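Local structure of glutathione S-transferase (Bombyx mori, 3AY8) at residues G17-A22 against A196-D201. The protein probably transfers glutathione to electrophilic substrates, as cytosolic glutathione transferases do, and works as a homodimer. Numbering follows the deposited sequence.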
loop_
_atom_site.group_PDB
_atom_site.type_symbol
_atom_site.label_atom_id
_atom_site.label_comp_id
_atom_site.label_asym_id
_atom_site.label_seq_id
_atom_site.Cartn_x
_atom_site.Cartn_y
_atom_site.Cartn_z
ATOM N N GLY A 17 13.970 -1.475 -0.017
ATOM C CA GLY A 17 13.185 -2.405 0.806
ATOM C C GLY A 17 13.137 -3.811 0.231
ATOM O O GLY A 17 13.183 -4.802 0.969
ATOM N N ALA A 18 13.031 -3.900 -1.087
ATOM C CA ALA A 18 13.074 -5.196 -1.777
ATOM C C ALA A 18 14.445 -5.865 -1.618
ATOM O O ALA A 18 14.521 -7.072 -1.339
ATOM C CB ALA A 18 12.721 -5.025 -3.256
ATOM N N LEU A 19 15.525 -5.095 -1.778
ATOM C CA LEU A 19 16.882 -5.659 -1.620
ATOM C C LEU A 19 17.153 -6.078 -0.176
ATOM O O LEU A 19 17.693 -7.166 0.083
ATOM C CB LEU A 19 17.961 -4.698 -2.152
ATOM C CG LEU A 19 19.422 -5.177 -2.070
ATOM C CD1 LEU A 19 19.662 -6.511 -2.766
ATOM C CD2 LEU A 19 20.396 -4.114 -2.604
ATOM N N LEU A 20 16.746 -5.236 0.773
ATOM C CA LEU A 20 16.880 -5.576 2.182
ATOM C C LEU A 20 16.211 -6.906 2.524
ATOM O O LEU A 20 16.719 -7.658 3.359
ATOM C CB LEU A 20 16.309 -4.460 3.064
ATOM C CG LEU A 20 17.214 -3.261 3.399
ATOM C CD1 LEU A 20 16.375 -2.115 3.954
ATOM C CD2 LEU A 20 18.325 -3.633 4.401
ATOM N N ALA A 21 15.053 -7.174 1.915
ATOM C CA ALA A 21 14.356 -8.451 2.124
ATOM C C ALA A 21 15.198 -9.606 1.575
ATOM O O ALA A 21 15.337 -10.636 2.230
ATOM C CB ALA A 21 12.981 -8.439 1.462
ATOM N N ALA A 22 15.736 -9.433 0.372
ATOM C CA ALA A 22 16.638 -10.437 -0.216
ATOM C C ALA A 22 17.849 -10.687 0.705
ATOM O O ALA A 22 18.203 -11.834 0.951
ATOM C CB ALA A 22 17.086 -10.017 -1.615
ATOM N N ALA A 196 22.121 -3.544 5.926
ATOM C CA ALA A 196 21.809 -2.229 6.414
ATOM C C ALA A 196 22.714 -1.103 5.897
ATOM O O ALA A 196 22.193 -0.106 5.540
ATOM C CB ALA A 196 21.767 -2.225 7.853
ATOM N N PRO A 197 24.036 -1.280 5.825
ATOM C CA PRO A 197 24.925 -0.252 5.283
ATOM C C PRO A 197 24.660 0.037 3.850
ATOM O O PRO A 197 24.733 1.152 3.465
ATOM C CB PRO A 197 26.326 -0.865 5.398
ATOM C CG PRO A 197 26.239 -1.740 6.443
ATOM C CD PRO A 197 24.807 -2.264 6.572
ATOM N N GLU A 198 24.374 -1.001 3.098
ATOM C CA GLU A 198 24.050 -0.879 1.718
ATOM C C GLU A 198 22.786 -0.035 1.620
ATOM O O GLU A 198 22.698 0.838 0.811
ATOM C CB GLU A 198 23.879 -2.272 1.109
ATOM C CG GLU A 198 23.415 -2.378 -0.302
ATOM C CD GLU A 198 23.282 -3.825 -0.769
ATOM O OE1 GLU A 198 22.667 -4.625 -0.096
ATOM O OE2 GLU A 198 23.796 -4.149 -1.820
ATOM N N ASN A 199 21.834 -0.275 2.496
ATOM C CA ASN A 199 20.641 0.579 2.526
ATOM C C ASN A 199 20.957 2.019 2.914
ATOM O O ASN A 199 20.480 2.963 2.277
ATOM C CB ASN A 199 19.589 0.026 3.480
ATOM C CG ASN A 199 18.445 0.997 3.676
ATOM O OD1 ASN A 199 17.640 1.198 2.784
ATOM N ND2 ASN A 199 18.422 1.657 4.822
ATOM N N GLU A 200 21.759 2.179 3.963
ATOM C CA GLU A 200 22.130 3.512 4.460
ATOM C C GLU A 200 22.822 4.363 3.400
ATOM O O GLU A 200 22.605 5.585 3.323
ATOM C CB GLU A 200 23.014 3.387 5.707
ATOM C CG GLU A 200 22.281 2.871 6.946
ATOM C CD GLU A 200 21.255 3.869 7.486
ATOM O OE1 GLU A 200 21.421 5.080 7.243
ATOM O OE2 GLU A 200 20.285 3.450 8.153
ATOM N N ASP A 201 23.645 3.727 2.565
ATOM C CA ASP A 201 24.350 4.451 1.496
ATOM C C ASP A 201 23.380 4.994 0.452
ATOM O O ASP A 201 23.510 6.145 0.018
ATOM C CB ASP A 201 25.411 3.560 0.829
ATOM C CG ASP A 201 26.639 3.373 1.696
ATOM O OD1 ASP A 201 27.053 4.347 2.360
ATOM O OD2 ASP A 201 27.190 2.254 1.732
#
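With CG turned opposite the backbone N in both L19 (chi1 -179°) and E198 (chi1 175°), the two side chains meet between their helices and cross at about a right angle, as do L20 and N199. The contact joins the two domains of the glutathione transferase fold: helix 13-25 of the thioredoxin-like N-terminal domain and helix 196-213 of the helical C-terminal domain. The segments run nearly antiparallel, at 169°, their axes approach to 10.0 Å, and L20 lies level with N199, their CA atoms 7.2 Å apart. Both methyls of L20 lie against the same side of N199 CB, CD1 at 3.9 Å and CD2 at 4.0 Å; CD1 also packs on the amide, 3.7 Å from N199 OD1, and CD2 reaches the backbone N of A196. Cutting L20 back to an alanine removes CG and both methyls and would probably open a gap beside the N199 side chain and A196 N. The polar ends here are held by other partners. N199 OD1 accepts a hydrogen bond from R16, while ND2 bonds to S168 OG; Y164 of helix 158-173 touches L20, A196 and N199 together. E198 OE1 forms a salt bridge with R23, one turn beyond L19; L19 touches the same carboxylate by van der Waals contact, its CD2 3.5 Å from E198 OE2 and 3.4 Å from E198 OE1.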